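Local coordinates for Lmo0305 protein (Listeria monocytogenes, PDB 3PJ0) that is of unknown function but belongs to the beta-eliminating lyase family, within the broader clan of pyridoxal-phosphate-dependent, aminotransferase-like proteins, at residues 306-318 with 347-359. Numbering follows the deposited sequence. Where two conformers were deposited one is given.
Sequences ILTKIQDETGVGI and NLELVFRCLEKEL
Val351 sits where three side chains of 306-318 converge. Its CG2 branch lies 3.5 Å from Val316 CB, the two valines crossing at about a right angle, and the same methyl touches Thr314 OG1. The other branch, CG1, is set anti to the backbone N (chi1 159°) and meets Ile318 CD1, in the conformer modelled here, tip to tip at 3.6 Å. Thr314 turns its two branches to different tasks. CG2 rests against the CG and CD2 of Leu350, while OG1 donates to Ile310 O at 2.9 Å; it also accepts from Val316 N, which makes an ST turn and ties the helix end to the short strand 316-317. Ile310 O is thus gripped twice, by Thr314 OG1 and Thr314 N from opposite faces of its plane.

These are two near-antiparallel helices, 306-314 and 347-358, their axes at 151° and 9.8 Å apart, consistent with the small C-terminal domain of fold-type I pyridoxal-phosphate proteins, where helices pack beside an antiparallel sheet. Helix 260-275 packs against Leu355 and Phe352, and helix 2-11 against Leu307.

Further along, the side chains of Ile310 and Leu355 cross at about a right angle, CD1 to CD1 3.6 Å, with Ile310 CG1 over Cys354 CB. Those of Ile306 and Glu358 slide past each other in opposite directions. The extended Lys309, in the conformer given, reaches Glu358, whose chain bends at chi2; NZ makes a salt bridge to OE2 at 2.9 Å, arriving from above the carboxylate plane. At the far end Asn347 ND2 donates to Thr314 O at 2.9 Å, nearly straight at 172°, with Thr314 O in the plane of the Asn347 amide.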
ATOM      1  N   ILE A 306     -10.463 -23.547  30.641  1.00 20.88           N
ATOM      2  CA  ILE A 306     -11.135 -22.633  31.571  1.00 21.03           C
ATOM      3  C   ILE A 306     -11.731 -21.435  30.810  1.00 19.74           C
ATOM      4  O   ILE A 306     -12.901 -21.114  30.964  1.00 19.20           O
ATOM      5  CB  ILE A 306     -10.156 -22.152  32.669  1.00 21.07           C
ATOM      6  CG1 ILE A 306      -9.807 -23.341  33.590  1.00 23.67           C
ATOM      7  CG2 ILE A 306     -10.764 -21.002  33.461  1.00 21.52           C
ATOM      8  CD1 ILE A 306      -8.676 -23.060  34.613  1.00 25.63           C
ATOM      9  N   LEU A 307     -10.942 -20.809  29.962  1.00 19.45           N
ATOM     10  CA  LEU A 307     -11.419 -19.644  29.227  1.00 18.83           C
ATOM     11  C   LEU A 307     -12.586 -20.015  28.299  1.00 19.84           C
ATOM     12  O   LEU A 307     -13.541 -19.266  28.173  1.00 19.37           O
ATOM     13  CB  LEU A 307     -10.285 -18.976  28.450  1.00 18.19           C
ATOM     14  CG  LEU A 307      -9.120 -18.348  29.234  1.00 18.00           C
ATOM     15  CD1 LEU A 307      -8.208 -17.579  28.272  1.00 15.13           C
ATOM     16  CD2 LEU A 307      -9.592 -17.421  30.392  1.00 16.86           C
ATOM     17  N   THR A 308     -12.526 -21.188  27.670  1.00 20.76           N
ATOM     18  CA  THR A 308     -13.628 -21.653  26.817  1.00 21.10           C
ATOM     19  C   THR A 308     -14.922 -21.780  27.601  1.00 21.82           C
ATOM     20  O   THR A 308     -15.974 -21.306  27.160  1.00 21.24           O
ATOM     21  CB  THR A 308     -13.281 -23.026  26.187  1.00 22.03           C
ATOM     22  OG1 THR A 308     -12.131 -22.862  25.359  1.00 22.47           O
ATOM     23  CG2 THR A 308     -14.431 -23.592  25.344  1.00 22.33           C
ATOM     24  N   LYS A 309     -14.853 -22.404  28.775  1.00 23.16           N
ATOM     25  CA  LYS A 309     -16.042 -22.599  29.581  1.00 24.03           C
ATOM     26  C   LYS A 309     -16.614 -21.249  29.981  1.00 23.59           C
ATOM     27  O   LYS A 309     -17.828 -21.048  29.902  1.00 23.36           O
ATOM     28  CB  LYS A 309     -15.722 -23.426  30.833  0.56 25.06           C
ATOM     29  CG  LYS A 309     -16.867 -23.515  31.836  0.56 26.27           C
ATOM     30  CD  LYS A 309     -16.539 -24.422  33.016  0.56 28.49           C
ATOM     31  CE  LYS A 309     -17.675 -24.433  34.035  0.56 28.94           C
ATOM     32  NZ  LYS A 309     -17.321 -25.227  35.239  0.56 30.47           N
ATOM     33  N   ILE A 310     -15.738 -20.317  30.365  1.00 22.67           N
ATOM     34  CA  ILE A 310     -16.185 -19.009  30.840  1.00 22.15           C
ATOM     35  C   ILE A 310     -16.797 -18.182  29.718  1.00 21.47           C
ATOM     36  O   ILE A 310     -17.816 -17.537  29.929  1.00 22.04           O
ATOM     37  CB  ILE A 310     -15.050 -18.222  31.509  1.00 21.74           C
ATOM     38  CG1 ILE A 310     -14.611 -18.911  32.802  1.00 23.58           C
ATOM     39  CG2 ILE A 310     -15.515 -16.810  31.841  1.00 21.37           C
ATOM     40  CD1 ILE A 310     -13.396 -18.214  33.459  1.00 21.87           C
ATOM     41  N   GLN A 311     -16.154 -18.172  28.556  1.00 20.44           N
ATOM     42  CA  GLN A 311     -16.664 -17.445  27.390  1.00 20.15           C
ATOM     43  C   GLN A 311     -18.046 -17.967  26.967  1.00 21.06           C
ATOM     44  O   GLN A 311     -18.964 -17.196  26.670  1.00 20.05           O
ATOM     45  CB  GLN A 311     -15.664 -17.531  26.238  1.00 19.44           C
ATOM     46  CG  GLN A 311     -14.355 -16.729  26.521  1.00 19.29           C
ATOM     47  CD  GLN A 311     -13.261 -16.895  25.467  1.00 19.59           C
ATOM     48  OE1 GLN A 311     -12.358 -16.069  25.383  1.00 19.79           O
ATOM     49  NE2 GLN A 311     -13.334 -17.965  24.668  1.00 17.47           N
ATOM     50  N   ASP A 312     -18.194 -19.281  26.962  1.00 21.72           N
ATOM     51  CA  ASP A 312     -19.469 -19.902  26.577  1.00 23.04           C
ATOM     52  C   ASP A 312     -20.614 -19.570  27.545  1.00 24.08           C
ATOM     53  O   ASP A 312     -21.752 -19.369  27.117  1.00 24.37           O
ATOM     54  CB  ASP A 312     -19.317 -21.430  26.480  1.00 23.20           C
ATOM     55  CG  ASP A 312     -18.399 -21.879  25.353  1.00 23.59           C
ATOM     56  OD1 ASP A 312     -17.895 -21.071  24.555  1.00 22.72           O
ATOM     57  OD2 ASP A 312     -18.174 -23.093  25.262  1.00 26.31           O
ATOM     58  N   GLU A 313     -20.294 -19.497  28.835  0.59 24.86           N
ATOM     59  CA  GLU A 313     -21.279 -19.245  29.895  0.59 25.64           C
ATOM     60  C   GLU A 313     -21.603 -17.757  30.158  0.59 25.31           C
ATOM     61  O   GLU A 313     -22.643 -17.458  30.753  0.59 26.23           O
ATOM     62  CB  GLU A 313     -20.828 -19.951  31.186  0.59 26.16           C
ATOM     63  CG  GLU A 313     -20.873 -21.491  31.051  0.59 28.08           C
ATOM     64  CD  GLU A 313     -20.250 -22.265  32.208  0.59 30.54           C
ATOM     65  OE1 GLU A 313     -19.709 -21.652  33.156  0.59 32.65           O
ATOM     66  OE2 GLU A 313     -20.296 -23.515  32.160  0.59 32.90           O
ATOM     67  N   THR A 314     -20.716 -16.846  29.755  1.00 24.24           N
ATOM     68  CA  THR A 314     -20.929 -15.387  29.912  1.00 23.27           C
ATOM     69  C   THR A 314     -21.110 -14.545  28.641  1.00 22.15           C
ATOM     70  O   THR A 314     -21.609 -13.419  28.722  1.00 21.59           O
ATOM     71  CB  THR A 314     -19.754 -14.754  30.685  1.00 23.09           C
ATOM     72  OG1 THR A 314     -18.570 -14.722  29.858  1.00 22.02           O
ATOM     73  CG2 THR A 314     -19.482 -15.533  31.966  1.00 23.66           C
ATOM     74  N   GLY A 315     -20.684 -15.056  27.489  1.00 20.76           N
ATOM     75  CA  GLY A 315     -20.767 -14.305  26.230  1.00 19.80           C
ATOM     76  C   GLY A 315     -19.685 -13.244  26.092  1.00 18.84           C
ATOM     77  O   GLY A 315     -19.748 -12.427  25.186  1.00 18.10           O
ATOM     78  N   VAL A 316     -18.689 -13.255  26.985  1.00 18.37           N
ATOM     79  CA  VAL A 316     -17.602 -12.294  26.959  1.00 17.71           C
ATOM     80  C   VAL A 316     -16.303 -12.943  26.480  1.00 17.16           C
ATOM     81  O   VAL A 316     -15.735 -13.753  27.185  1.00 17.51           O
ATOM     82  CB  VAL A 316     -17.298 -11.688  28.366  1.00 18.25           C
ATOM     83  CG1 VAL A 316     -16.139 -10.711  28.269  1.00 17.14           C
ATOM     84  CG2 VAL A 316     -18.532 -11.013  28.988  1.00 17.36           C
ATOM     85  N   GLY A 317     -15.838 -12.553  25.298  1.00 16.15           N
ATOM     86  CA  GLY A 317     -14.548 -13.000  24.753  1.00 15.83           C
ATOM     87  C   GLY A 317     -13.345 -12.480  25.540  1.00 15.81           C
ATOM     88  O   GLY A 317     -13.130 -11.264  25.628  1.00 16.28           O
ATOM     89  N   ILE A 318     -12.565 -13.400  26.112  0.50 16.27           N
ATOM     90  CA  ILE A 318     -11.360 -13.053  26.865  0.50 16.20           C
ATOM     91  C   ILE A 318     -10.162 -13.059  25.922  0.50 16.31           C
ATOM     92  O   ILE A 318      -9.478 -12.044  25.748  0.50 16.14           O
ATOM     93  CB  ILE A 318     -11.103 -14.063  27.993  0.50 16.69           C
ATOM     94  CG1 ILE A 318     -12.272 -14.058  28.972  0.50 16.87           C
ATOM     95  CG2 ILE A 318      -9.786 -13.728  28.702  0.50 16.60           C
ATOM     96  CD1 ILE A 318     -12.487 -12.754  29.625  0.50 18.01           C
ATOM     97  N   ASN A 347     -22.405  -9.425  33.093  1.00 27.24           N
ATOM     98  CA  ASN A 347     -21.582 -10.388  32.361  1.00 27.09           C
ATOM     99  C   ASN A 347     -20.107 -10.239  32.741  1.00 26.36           C
ATOM    100  O   ASN A 347     -19.410 -11.235  32.967  1.00 25.98           O
ATOM    101  CB  ASN A 347     -21.771 -10.238  30.852  1.00 26.52           C
ATOM    102  CG  ASN A 347     -23.214 -10.367  30.431  1.00 27.41           C
ATOM    103  OD1 ASN A 347     -24.056  -9.554  30.825  1.00 28.96           O
ATOM    104  ND2 ASN A 347     -23.506 -11.358  29.592  1.00 25.86           N
ATOM    105  N   LEU A 348     -19.653  -8.985  32.813  1.00 26.19           N
ATOM    106  CA  LEU A 348     -18.269  -8.654  33.179  1.00 25.76           C
ATOM    107  C   LEU A 348     -17.958  -9.184  34.588  1.00 26.48           C
ATOM    108  O   LEU A 348     -16.974  -9.880  34.772  1.00 25.86           O
ATOM    109  CB  LEU A 348     -18.043  -7.134  33.050  1.00 25.55           C
ATOM    110  CG  LEU A 348     -16.677  -6.527  33.392  1.00 26.12           C
ATOM    111  CD1 LEU A 348     -15.549  -7.181  32.588  1.00 26.73           C
ATOM    112  CD2 LEU A 348     -16.706  -5.003  33.162  1.00 25.60           C
ATOM    113  N   GLU A 349     -18.830  -8.903  35.570  1.00 27.54           N
ATOM    114  CA  GLU A 349     -18.652  -9.422  36.947  1.00 28.39           C
ATOM    115  C   GLU A 349     -18.575 -10.935  36.953  1.00 27.85           C
ATOM    116  O   GLU A 349     -17.760 -11.523  37.657  1.00 27.27           O
ATOM    117  CB  GLU A 349     -19.821  -9.037  37.876  1.00 29.79           C
ATOM    118  CG  GLU A 349     -19.925  -7.563  38.209  1.00 33.22           C
ATOM    119  CD  GLU A 349     -18.677  -7.013  38.901  1.00 38.54           C
ATOM    120  OE1 GLU A 349     -17.940  -7.800  39.554  1.00 41.46           O
ATOM    121  OE2 GLU A 349     -18.440  -5.781  38.785  1.00 40.92           O
ATOM    122  N   LEU A 350     -19.421 -11.562  36.141  1.00 27.47           N
ATOM    123  CA  LEU A 350     -19.510 -13.016  36.113  1.00 27.69           C
ATOM    124  C   LEU A 350     -18.229 -13.674  35.605  1.00 26.80           C
ATOM    125  O   LEU A 350     -17.815 -14.719  36.134  1.00 26.08           O
ATOM    126  CB  LEU A 350     -20.715 -13.453  35.293  1.00 27.91           C
ATOM    127  CG  LEU A 350     -21.111 -14.926  35.302  1.00 29.97           C
ATOM    128  CD1 LEU A 350     -21.372 -15.467  36.716  1.00 30.04           C
ATOM    129  CD2 LEU A 350     -22.353 -15.085  34.428  1.00 30.93           C
ATOM    130  N   VAL A 351     -17.608 -13.048  34.600  1.00 26.35           N
ATOM    131  CA  VAL A 351     -16.349 -13.523  34.034  1.00 26.13           C
ATOM    132  C   VAL A 351     -15.305 -13.737  35.122  1.00 26.12           C
ATOM    133  O   VAL A 351     -14.670 -14.782  35.181  1.00 26.17           O
ATOM    134  CB  VAL A 351     -15.770 -12.510  33.009  1.00 25.41           C
ATOM    135  CG1 VAL A 351     -14.263 -12.737  32.808  1.00 25.43           C
ATOM    136  CG2 VAL A 351     -16.555 -12.571  31.704  1.00 25.79           C
ATOM    137  N   PHE A 352     -15.152 -12.740  35.989  1.00 26.22           N
ATOM    138  CA  PHE A 352     -14.164 -12.793  37.053  1.00 26.76           C
ATOM    139  C   PHE A 352     -14.582 -13.634  38.246  1.00 28.39           C
ATOM    140  O   PHE A 352     -13.743 -14.296  38.840  1.00 28.57           O
ATOM    141  CB  PHE A 352     -13.727 -11.381  37.421  1.00 26.53           C
ATOM    142  CG  PHE A 352     -12.972 -10.722  36.312  1.00 25.48           C
ATOM    143  CD1 PHE A 352     -11.617 -10.996  36.129  1.00 25.58           C
ATOM    144  CD2 PHE A 352     -13.610  -9.905  35.395  1.00 25.14           C
ATOM    145  CE1 PHE A 352     -10.917 -10.431  35.081  1.00 22.35           C
ATOM    146  CE2 PHE A 352     -12.907  -9.346  34.346  1.00 25.21           C
ATOM    147  CZ  PHE A 352     -11.552  -9.607  34.198  1.00 23.36           C
ATOM    148  N   ARG A 353     -15.868 -13.633  38.585  1.00 29.51           N
ATOM    149  CA  ARG A 353     -16.354 -14.536  39.619  1.00 30.66           C
ATOM    150  C   ARG A 353     -16.008 -15.962  39.162  1.00 31.32           C
ATOM    151  O   ARG A 353     -15.447 -16.736  39.944  1.00 31.81           O
ATOM    152  CB  ARG A 353     -17.860 -14.362  39.834  1.00 31.10           C
ATOM    153  N   CYS A 354     -16.279 -16.285  37.890  1.00 31.60           N
ATOM    154  CA  CYS A 354     -15.978 -17.623  37.327  1.00 32.65           C
ATOM    155  C   CYS A 354     -14.482 -17.907  37.238  1.00 33.20           C
ATOM    156  O   CYS A 354     -14.032 -19.023  37.504  1.00 32.94           O
ATOM    157  CB  CYS A 354     -16.587 -17.803  35.933  1.00 32.42           C
ATOM    158  SG  CYS A 354     -18.382 -17.939  35.879  1.00 33.87           S
ATOM    159  N   LEU A 355     -13.709 -16.891  36.868  1.00 33.55           N
ATOM    160  CA  LEU A 355     -12.262 -17.044  36.766  1.00 34.31           C
ATOM    161  C   LEU A 355     -11.683 -17.394  38.133  1.00 35.96           C
ATOM    162  O   LEU A 355     -10.879 -18.316  38.249  1.00 36.64           O
ATOM    163  CB  LEU A 355     -11.617 -15.769  36.211  1.00 33.28           C
ATOM    164  CG  LEU A 355     -10.197 -15.914  35.659  1.00 32.55           C
ATOM    165  CD1 LEU A 355     -10.153 -16.987  34.582  1.00 30.48           C
ATOM    166  CD2 LEU A 355      -9.692 -14.567  35.106  1.00 30.13           C
ATOM    167  N   GLU A 356     -12.131 -16.678  39.162  1.00 37.60           N
ATOM    168  CA  GLU A 356     -11.700 -16.904  40.547  1.00 39.23           C
ATOM    169  C   GLU A 356     -12.100 -18.313  41.034  1.00 40.43           C
ATOM    170  O   GLU A 356     -11.353 -18.949  41.779  1.00 40.79           O
ATOM    171  CB  GLU A 356     -12.280 -15.801  41.460  1.00 39.82           C
ATOM    172  CG  GLU A 356     -11.785 -14.358  41.090  1.00 41.47           C
ATOM    173  CD  GLU A 356     -12.632 -13.201  41.687  1.00 43.86           C
ATOM    174  OE1 GLU A 356     -13.417 -13.432  42.633  1.00 47.28           O
ATOM    175  OE2 GLU A 356     -12.488 -12.044  41.216  1.00 45.48           O
ATOM    176  N   LYS A 357     -13.257 -18.801  40.574  1.00 41.13           N
ATOM    177  CA  LYS A 357     -13.778 -20.134  40.948  1.00 42.09           C
ATOM    178  C   LYS A 357     -13.048 -21.297  40.272  1.00 42.92           C
ATOM    179  O   LYS A 357     -12.867 -22.352  40.891  1.00 43.37           O
ATOM    180  CB  LYS A 357     -15.272 -20.230  40.608  1.00 42.29           C
ATOM    181  CG  LYS A 357     -15.920 -21.588  40.877  1.00 42.55           C
ATOM    182  N   GLU A 358     -12.630 -21.108  39.015  1.00 43.02           N
ATOM    183  CA  GLU A 358     -11.983 -22.185  38.235  1.00 43.63           C
ATOM    184  C   GLU A 358     -10.486 -22.384  38.500  1.00 44.03           C
ATOM    185  O   GLU A 358      -9.957 -23.457  38.225  1.00 44.09           O
ATOM    186  CB  GLU A 358     -12.228 -22.002  36.728  1.00 43.22           C
ATOM    187  CG  GLU A 358     -13.695 -22.111  36.297  1.00 44.22           C
ATOM    188  CD  GLU A 358     -14.307 -23.494  36.553  1.00 46.22           C
ATOM    189  OE1 GLU A 358     -13.586 -24.519  36.471  1.00 46.36           O
ATOM    190  OE2 GLU A 358     -15.525 -23.550  36.830  1.00 48.42           O
ATOM    191  N   LEU A 359      -9.800 -21.361  39.000  1.00 44.45           N
ATOM    192  CA  LEU A 359      -8.373 -21.485  39.329  1.00 45.28           C
ATOM    193  C   LEU A 359      -8.110 -21.104  40.788  1.00 46.00           C
ATOM    194  O   LEU A 359      -8.822 -21.602  41.675  1.00 46.67           O
ATOM    195  CB  LEU A 359      -7.500 -20.701  38.339  1.00 44.71           C
ATOM    196  CG  LEU A 359      -7.958 -19.324  37.875  1.00 44.46           C
ATOM    197  CD1 LEU A 359      -7.876 -18.316  39.004  1.00 46.52           C
ATOM    198  CD2 LEU A 359      -7.123 -18.878  36.704  1.00 43.46           C
ATOM    199  OXT LEU A 359      -7.203 -20.332  41.117  1.00 46.03           O
TER